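Long-range contacts in cruciferin (Brassica napus, PDB 3KGL), which probably serves as a seed storage protein, a nutrient reservoir of the 11S globulin family: residues T63-F68 and I155-G160; R27-D32 and R47-S52. All blocks are in the same frame, centred on the assembly; numbering follows the deposited sequence.

Overall arrangement
Both contacts pair neighbouring antiparallel strands of one sheet in the first cupin domain, with centres about 16 Å apart. Contact 2 lies toward one side of that sheet and contact 1 toward the other; strand 173-180 runs between them, bonded to strand 43-50 and to strand 65-71. Contact 1 is wholly buried and close to the middle of the chain, and its cohesion comes from backbone bonds and carbon contacts of Lys65, Thr157, Ser67, Ile155 and Pro159. Contact 2 is partly buried: one face carries a charged network of arginines and a glutamate, the other Ile28 and Tyr48. They meet where Lys65 of contact 1 approaches the Tyr48 hydroxyl of contact 2, a weak hydrogen bond.

Contact 1: residues T63-F68 and I155-G160; sequences TAKLSF and IATHPG
Ser67 and Ile155, like Lys65 and Thr157, are hydrogen-bonded antiparallel pairs in a sheet of the first cupin domain, a beta-barrel fold of the 11S globulins. Four backbone bonds join the strands. Ser67 N reaches Ile155 O at 2.8 Å in a nearly straight bond (166°), and Ile155 N returns to Ser67 O. Lys65 and Thr157 exchange the other two, both more bent.

Apolar contacts follow the alternation of faces. On the face with Lys65, Ser67, Ile155 and Thr157, the methyl CG2 of Thr157 lies 3.5 Å from Lys65 CB. The lysine chain starts with CG anti to the backbone N (chi1 -154°), then bends and leads away toward Tyr48 OH, where NZ makes a weak hydrogen bond. Ser67 CB rests against Ile155 CB, while OG bonds to Ser177 on the adjacent strand 173-180. Leu66 and Ala156 take the other face, where helix 318-321 touches Ala156 and Phe400 touches Leu66; this side thus looks toward the second cupin domain.

Beyond the paired residues, the Pro159 ring continues the contact along the loop, its CG 3.8 Å from both Thr63 C and Ala64 N.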
ATOM      1  N   THR A  63      -2.968 -11.764  -7.445  1.00 43.87           N
ATOM      2  CA  THR A  63      -1.792 -11.306  -6.728  1.00 27.90           C
ATOM      3  C   THR A  63      -0.548 -11.671  -7.508  1.00 20.55           C
ATOM      4  O   THR A  63      -0.595 -12.493  -8.420  1.00 57.59           O
ATOM      5  CB  THR A  63      -1.660 -12.023  -5.400  1.00 38.92           C
ATOM      6  OG1 THR A  63      -1.349 -13.401  -5.649  1.00 24.69           O
ATOM      7  CG2 THR A  63      -2.946 -11.916  -4.609  1.00 16.65           C
ATOM      8  N   ALA A  64       0.570 -11.068  -7.134  1.00 37.40           N
ATOM      9  CA  ALA A  64       1.851 -11.447  -7.706  1.00 17.96           C
ATOM     10  C   ALA A  64       2.143 -12.931  -7.447  1.00 28.51           C
ATOM     11  O   ALA A  64       1.666 -13.521  -6.487  1.00 18.95           O
ATOM     12  CB  ALA A  64       2.938 -10.589  -7.125  1.00 49.50           C
ATOM     13  N   LYS A  65       2.931 -13.529  -8.320  1.00 44.39           N
ATOM     14  CA  LYS A  65       3.222 -14.943  -8.237  1.00 23.44           C
ATOM     15  C   LYS A  65       4.690 -15.088  -8.551  1.00 28.09           C
ATOM     16  O   LYS A  65       5.179 -14.552  -9.543  1.00 35.53           O
ATOM     17  CB  LYS A  65       2.394 -15.706  -9.279  1.00 56.70           C
ATOM     18  CG  LYS A  65       2.109 -17.161  -8.935  1.00 31.98           C
ATOM     19  CD  LYS A  65       1.181 -17.835  -9.956  1.00 42.40           C
ATOM     20  CE  LYS A  65       1.957 -18.650 -10.993  1.00 84.16           C
ATOM     21  NZ  LYS A  65       1.344 -20.001 -11.277  1.00 32.85           N
ATOM     22  N   LEU A  66       5.406 -15.786  -7.690  1.00 23.02           N
ATOM     23  CA  LEU A  66       6.801 -16.091  -7.961  1.00 34.80           C
ATOM     24  C   LEU A  66       6.943 -17.599  -7.829  1.00 36.58           C
ATOM     25  O   LEU A  66       6.728 -18.159  -6.757  1.00 47.21           O
ATOM     26  CB  LEU A  66       7.716 -15.356  -6.980  1.00 15.65           C
ATOM     27  CG  LEU A  66       8.992 -14.718  -7.532  1.00 45.33           C
ATOM     28  CD1 LEU A  66       9.914 -14.277  -6.399  1.00 46.46           C
ATOM     29  CD2 LEU A  66       9.719 -15.661  -8.468  1.00 31.72           C
ATOM     30  N   SER A  67       7.264 -18.262  -8.933  1.00 46.90           N
ATOM     31  CA  SER A  67       7.278 -19.720  -8.957  1.00 57.84           C
ATOM     32  C   SER A  67       8.712 -20.225  -8.987  1.00 45.24           C
ATOM     33  O   SER A  67       9.598 -19.538  -9.490  1.00 36.88           O
ATOM     34  CB  SER A  67       6.507 -20.255 -10.178  1.00 78.33           C
ATOM     35  OG  SER A  67       5.164 -19.779 -10.244  1.00 38.12           O
ATOM     36  N   PHE A  68       8.928 -21.422  -8.440  1.00 58.69           N
ATOM     37  CA  PHE A  68      10.217 -22.116  -8.514  1.00 25.79           C
ATOM     38  C   PHE A  68       9.970 -23.563  -8.931  1.00 35.16           C
ATOM     39  O   PHE A  68       9.001 -24.181  -8.492  1.00 41.39           O
ATOM     40  CB  PHE A  68      10.922 -22.064  -7.165  1.00 26.75           C
ATOM     41  CG  PHE A  68      12.298 -22.668  -7.165  1.00 40.24           C
ATOM     42  CD1 PHE A  68      13.399 -21.922  -7.540  1.00 33.18           C
ATOM     43  CD2 PHE A  68      12.494 -23.981  -6.755  1.00 60.49           C
ATOM     44  CE1 PHE A  68      14.667 -22.481  -7.518  1.00 58.22           C
ATOM     45  CE2 PHE A  68      13.750 -24.545  -6.739  1.00 32.96           C
ATOM     46  CZ  PHE A  68      14.840 -23.794  -7.121  1.00 44.75           C
ATOM     47  N   ILE A 155      10.313 -18.306 -11.961  1.00 48.99           N
ATOM     48  CA  ILE A 155       9.364 -17.606 -12.828  1.00 34.30           C
ATOM     49  C   ILE A 155       8.605 -16.488 -12.115  1.00 37.52           C
ATOM     50  O   ILE A 155       8.210 -16.649 -10.961  1.00 61.01           O
ATOM     51  CB  ILE A 155       8.315 -18.586 -13.396  1.00 45.75           C
ATOM     52  CG1 ILE A 155       8.894 -19.393 -14.562  1.00 37.46           C
ATOM     53  CG2 ILE A 155       7.049 -17.842 -13.803  1.00 36.44           C
ATOM     54  CD1 ILE A 155       9.414 -20.742 -14.157  1.00 40.37           C
ATOM     55  N   ALA A 156       8.386 -15.365 -12.804  1.00 56.81           N
ATOM     56  CA  ALA A 156       7.581 -14.266 -12.256  1.00 41.95           C
ATOM     57  C   ALA A 156       6.299 -14.002 -13.047  1.00 58.59           C
ATOM     58  O   ALA A 156       6.270 -14.097 -14.280  1.00 46.68           O
ATOM     59  CB  ALA A 156       8.392 -13.006 -12.140  1.00 11.63           C
ATOM     60  N   THR A 157       5.243 -13.662 -12.314  1.00 35.46           N
ATOM     61  CA  THR A 157       3.932 -13.477 -12.903  1.00 35.28           C
ATOM     62  C   THR A 157       3.194 -12.282 -12.319  1.00 34.23           C
ATOM     63  O   THR A 157       2.976 -12.206 -11.118  1.00 62.86           O
ATOM     64  CB  THR A 157       3.085 -14.750 -12.763  1.00 47.74           C
ATOM     65  OG1 THR A 157       3.132 -15.475 -13.995  1.00 62.21           O
ATOM     66  CG2 THR A 157       1.635 -14.413 -12.444  1.00 91.20           C
ATOM     67  N   HIS A 158       2.826 -11.349 -13.190  1.00 49.19           N
ATOM     68  CA  HIS A 158       2.041 -10.176 -12.825  1.00 42.53           C
ATOM     69  C   HIS A 158       0.610 -10.583 -12.517  1.00 23.05           C
ATOM     70  O   HIS A 158       0.089 -11.487 -13.150  1.00 35.54           O
ATOM     71  CB  HIS A 158       2.033  -9.200 -14.008  1.00 46.82           C
ATOM     72  CG  HIS A 158       2.656  -7.871 -13.712  1.00100.23           C
ATOM     73  ND1 HIS A 158       4.021  -7.678 -13.678  1.00 75.26           N
ATOM     74  CD2 HIS A 158       2.098  -6.664 -13.447  1.00120.49           C
ATOM     75  CE1 HIS A 158       4.276  -6.412 -13.398  1.00103.55           C
ATOM     76  NE2 HIS A 158       3.127  -5.775 -13.254  1.00101.48           N
ATOM     77  N   PRO A 159      -0.043  -9.911 -11.557  1.00 24.66           N
ATOM     78  CA  PRO A 159      -1.484 -10.163 -11.420  1.00 18.00           C
ATOM     79  C   PRO A 159      -2.145 -10.032 -12.784  1.00 50.80           C
ATOM     80  O   PRO A 159      -1.904  -9.033 -13.471  1.00 53.38           O
ATOM     81  CB  PRO A 159      -1.965  -9.028 -10.511  1.00 12.62           C
ATOM     82  CG  PRO A 159      -0.763  -8.620  -9.732  1.00 32.58           C
ATOM     83  CD  PRO A 159       0.454  -8.918 -10.591  1.00 30.69           C
ATOM     84  N   GLY A 160      -2.945 -11.018 -13.180  1.00 23.00           N
ATOM     85  CA  GLY A 160      -3.660 -10.943 -14.437  1.00 31.58           C
ATOM     86  C   GLY A 160      -3.054 -11.740 -15.571  1.00 45.24           C
ATOM     87  O   GLY A 160      -3.699 -11.945 -16.600  1.00 49.49           O
TER

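Contact 2: residues R27-D32 and R47-S52; sequences RIEVWD and RYIIES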
ATOM      1  N   ARG A  27      -1.712 -33.046  -8.804  1.00 11.62           N
ATOM      2  CA  ARG A  27      -2.478 -32.435  -7.740  1.00 28.79           C
ATOM      3  C   ARG A  27      -1.895 -31.110  -7.263  1.00 56.41           C
ATOM      4  O   ARG A  27      -0.685 -30.876  -7.314  1.00 45.93           O
ATOM      5  CB  ARG A  27      -2.623 -33.411  -6.575  1.00 53.95           C
ATOM      6  CG  ARG A  27      -1.307 -33.908  -6.057  1.00 38.02           C
ATOM      7  CD  ARG A  27      -1.476 -34.976  -5.019  1.00 25.51           C
ATOM      8  NE  ARG A  27      -0.184 -35.594  -4.751  1.00 45.54           N
ATOM      9  CZ  ARG A  27       0.173 -36.087  -3.573  1.00 73.80           C
ATOM     10  NH1 ARG A  27      -0.674 -36.034  -2.547  1.00 47.65           N
ATOM     11  NH2 ARG A  27       1.379 -36.621  -3.426  1.00 81.95           N
ATOM     12  N   ILE A  28      -2.791 -30.251  -6.796  1.00 51.48           N
ATOM     13  CA  ILE A  28      -2.438 -28.943  -6.279  1.00 43.55           C
ATOM     14  C   ILE A  28      -2.477 -29.011  -4.753  1.00 28.28           C
ATOM     15  O   ILE A  28      -3.531 -29.196  -4.153  1.00 38.48           O
ATOM     16  CB  ILE A  28      -3.429 -27.861  -6.808  1.00 27.28           C
ATOM     17  CG1 ILE A  28      -3.423 -27.839  -8.336  1.00 21.64           C
ATOM     18  CG2 ILE A  28      -3.086 -26.489  -6.265  1.00 32.93           C
ATOM     19  CD1 ILE A  28      -4.722 -27.383  -8.941  1.00 56.94           C
ATOM     20  N   GLU A  29      -1.321 -28.872  -4.125  1.00 16.14           N
ATOM     21  CA  GLU A  29      -1.247 -28.897  -2.679  1.00 18.62           C
ATOM     22  C   GLU A  29      -1.096 -27.498  -2.141  1.00 27.74           C
ATOM     23  O   GLU A  29      -0.107 -26.821  -2.405  1.00 37.21           O
ATOM     24  CB  GLU A  29      -0.091 -29.785  -2.234  1.00 32.98           C
ATOM     25  CG  GLU A  29      -0.257 -31.206  -2.745  1.00 46.31           C
ATOM     26  CD  GLU A  29       0.780 -32.143  -2.214  1.00 46.47           C
ATOM     27  OE1 GLU A  29       1.985 -31.825  -2.315  1.00 51.19           O
ATOM     28  OE2 GLU A  29       0.385 -33.208  -1.704  1.00 91.68           O
ATOM     29  N   VAL A  30      -2.090 -27.059  -1.388  1.00 11.55           N
ATOM     30  CA  VAL A  30      -2.145 -25.665  -1.003  1.00 29.67           C
ATOM     31  C   VAL A  30      -2.045 -25.475   0.506  1.00 46.33           C
ATOM     32  O   VAL A  30      -2.740 -26.151   1.274  1.00 25.54           O
ATOM     33  CB  VAL A  30      -3.405 -24.984  -1.601  1.00 25.39           C
ATOM     34  CG1 VAL A  30      -4.501 -25.996  -1.792  1.00 40.39           C
ATOM     35  CG2 VAL A  30      -3.869 -23.826  -0.741  1.00 26.18           C
ATOM     36  N   TRP A  31      -1.155 -24.554   0.901  1.00 29.33           N
ATOM     37  CA  TRP A  31      -0.877 -24.205   2.295  1.00 16.26           C
ATOM     38  C   TRP A  31      -1.956 -23.326   2.891  1.00 18.87           C
ATOM     39  O   TRP A  31      -2.670 -22.629   2.177  1.00 32.95           O
ATOM     40  CB  TRP A  31       0.456 -23.480   2.405  1.00  5.44           C
ATOM     41  CG  TRP A  31       1.613 -24.376   2.711  1.00 31.83           C
ATOM     42  CD1 TRP A  31       2.135 -24.629   3.936  1.00 61.76           C
ATOM     43  CD2 TRP A  31       2.399 -25.133   1.781  1.00 28.84           C
ATOM     44  NE1 TRP A  31       3.194 -25.494   3.836  1.00 39.07           N
ATOM     45  CE2 TRP A  31       3.374 -25.821   2.524  1.00 21.24           C
ATOM     46  CE3 TRP A  31       2.369 -25.299   0.397  1.00 36.75           C
ATOM     47  CZ2 TRP A  31       4.307 -26.655   1.936  1.00 28.76           C
ATOM     48  CZ3 TRP A  31       3.300 -26.135  -0.187  1.00 42.52           C
ATOM     49  CH2 TRP A  31       4.257 -26.798   0.580  1.00 44.01           C
ATOM     50  N   ASP A  32      -2.060 -23.344   4.213  1.00 24.43           N
ATOM     51  CA  ASP A  32      -3.071 -22.550   4.888  1.00 28.97           C
ATOM     52  C   ASP A  32      -2.586 -21.137   5.252  1.00 77.55           C
ATOM     53  O   ASP A  32      -1.672 -20.959   6.067  1.00 35.49           O
ATOM     54  CB  ASP A  32      -3.544 -23.266   6.140  1.00 23.42           C
ATOM     55  CG  ASP A  32      -4.777 -22.635   6.724  1.00 41.51           C
ATOM     56  OD1 ASP A  32      -5.432 -21.842   6.010  1.00 86.86           O
ATOM     57  OD2 ASP A  32      -5.096 -22.932   7.887  1.00 44.46           O
ATOM     58  N   ARG A  47       1.982 -25.856  -4.054  1.00 32.47           N
ATOM     59  CA  ARG A  47       2.888 -26.704  -4.808  1.00 20.32           C
ATOM     60  C   ARG A  47       2.074 -27.426  -5.841  1.00 26.07           C
ATOM     61  O   ARG A  47       1.115 -28.096  -5.502  1.00 32.19           O
ATOM     62  CB  ARG A  47       3.560 -27.732  -3.907  1.00 32.65           C
ATOM     63  CG  ARG A  47       4.348 -28.767  -4.673  1.00 31.88           C
ATOM     64  CD  ARG A  47       4.473 -30.070  -3.904  1.00 36.09           C
ATOM     65  NE  ARG A  47       5.454 -29.984  -2.836  1.00 14.06           N
ATOM     66  CZ  ARG A  47       5.189 -30.188  -1.554  1.00 27.37           C
ATOM     67  NH1 ARG A  47       3.968 -30.511  -1.158  1.00 16.67           N
ATOM     68  NH2 ARG A  47       6.162 -30.074  -0.665  1.00 34.63           N
ATOM     69  N   TYR A  48       2.438 -27.264  -7.106  1.00 35.74           N
ATOM     70  CA  TYR A  48       1.874 -28.085  -8.159  1.00 32.04           C
ATOM     71  C   TYR A  48       2.709 -29.342  -8.214  1.00 28.15           C
ATOM     72  O   TYR A  48       3.936 -29.252  -8.303  1.00 50.85           O
ATOM     73  CB  TYR A  48       1.993 -27.397  -9.515  1.00 25.65           C
ATOM     74  CG  TYR A  48       1.310 -26.058  -9.637  1.00 34.35           C
ATOM     75  CD1 TYR A  48       0.187 -25.752  -8.880  1.00 37.71           C
ATOM     76  CD2 TYR A  48       1.769 -25.113 -10.544  1.00 16.91           C
ATOM     77  CE1 TYR A  48      -0.447 -24.529  -9.004  1.00 34.65           C
ATOM     78  CE2 TYR A  48       1.145 -23.897 -10.677  1.00 61.24           C
ATOM     79  CZ  TYR A  48       0.036 -23.606  -9.909  1.00 56.58           C
ATOM     80  OH  TYR A  48      -0.583 -22.386 -10.052  1.00 35.47           O
ATOM     81  N   ILE A  49       2.069 -30.510  -8.161  1.00 32.85           N
ATOM     82  CA  ILE A  49       2.782 -31.758  -8.467  1.00 45.18           C
ATOM     83  C   ILE A  49       2.252 -32.441  -9.713  1.00 36.08           C
ATOM     84  O   ILE A  49       1.264 -33.178  -9.639  1.00 31.51           O
ATOM     85  CB  ILE A  49       2.711 -32.786  -7.351  1.00 15.81           C
ATOM     86  CG1 ILE A  49       2.850 -32.119  -5.986  1.00 27.00           C
ATOM     87  CG2 ILE A  49       3.798 -33.766  -7.569  1.00  8.62           C
ATOM     88  CD1 ILE A  49       3.282 -33.061  -4.890  1.00 50.05           C
ATOM     89  N   ILE A  50       2.924 -32.213 -10.844  1.00 17.98           N
ATOM     90  CA  ILE A  50       2.394 -32.617 -12.146  1.00 38.64           C
ATOM     91  C   ILE A  50       2.996 -33.922 -12.672  1.00 48.58           C
ATOM     92  O   ILE A  50       4.216 -34.051 -12.801  1.00 31.81           O
ATOM     93  CB  ILE A  50       2.547 -31.500 -13.196  1.00 28.71           C
ATOM     94  CG1 ILE A  50       2.072 -30.169 -12.616  1.00 26.43           C
ATOM     95  CG2 ILE A  50       1.742 -31.847 -14.433  1.00 36.82           C
ATOM     96  CD1 ILE A  50       2.668 -28.973 -13.291  1.00 24.27           C
ATOM     97  N   GLU A  51       2.123 -34.882 -12.978  1.00 35.52           N
ATOM     98  CA  GLU A  51       2.543 -36.210 -13.417  1.00 45.51           C
ATOM     99  C   GLU A  51       2.990 -36.180 -14.865  1.00 46.09           C
ATOM    100  O   GLU A  51       3.136 -35.110 -15.442  1.00 80.24           O
ATOM    101  CB  GLU A  51       1.414 -37.227 -13.231  1.00 52.31           C
ATOM    102  CG  GLU A  51       1.179 -37.647 -11.788  1.00 38.42           C
ATOM    103  CD  GLU A  51       2.443 -38.191 -11.117  1.00118.42           C
ATOM    104  OE1 GLU A  51       3.480 -38.350 -11.809  1.00 79.05           O
ATOM    105  OE2 GLU A  51       2.398 -38.463  -9.893  1.00 90.49           O
ATOM    106  N   SER A  52       3.209 -37.346 -15.461  1.00 50.58           N
ATOM    107  CA  SER A  52       3.684 -37.369 -16.835  1.00 37.03           C
ATOM    108  C   SER A  52       2.528 -37.303 -17.825  1.00 50.89           C
ATOM    109  O   SER A  52       1.459 -37.867 -17.575  1.00 30.86           O
ATOM    110  CB  SER A  52       4.558 -38.583 -17.083  1.00 40.54           C
ATOM    111  OG  SER A  52       5.685 -38.208 -17.853  1.00 94.02           O
TER
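A two-stranded antiparallel part of the first cupin domain's sheet brings Glu29 beside Arg47, and the two form a salt bridge on one face of it. Strands 26-30 and 43-50 run antiparallel, joined through the chain by helix 36-41. Arg27 with Ile49 and Glu29 with Arg47 are hydrogen-bonded pairs, and each pair exchanges two backbone bonds.

Glu29 and Arg47 extend alongside one another in the same direction. Glu29 CG stands anti to its carbonyl carbon (chi1 -59°) and the chain runs out extended, whereas the arginine bends at chi3, which turns its guanidinium back to the carboxylate. Arg47 NH1 meets Glu29 OE1 at 2.6 Å, from above the carboxylate plane and tilted from the guanidinium plane. The other oxygen, Glu29 OE2, lies over a face of the Arg27 guanidinium, 3.1 Å from Arg27 NH1, so attraction there is of charges and not a directed N-H bond. The carboxylate thus sits between two arginines, which would be expected to stabilise its ionised form. Arg47 NH2 is held further by Tyr349 OH of the second cupin domain.

Trp31 CH2 lies over one face of the Arg47 guanidinium, 3.7 Å above its plane and offset toward the rim. Relative to the indole, Arg47 NH2 comes in at the edge, with the two planes 53° apart. Ile49 approaches the carboxylate through CD1.

On the other face Ile28 and Tyr48 pack together as a non-hydrogen-bonded pair; Tyr56 stacks on the tyrosine ring and also touches Ile28, and Tyr48 OH bonds to a glycerol, probably from the crystallisation liquor. Across the pair itself, Ile28 CG1 meets Tyr48 CD1 at 4.2 Å.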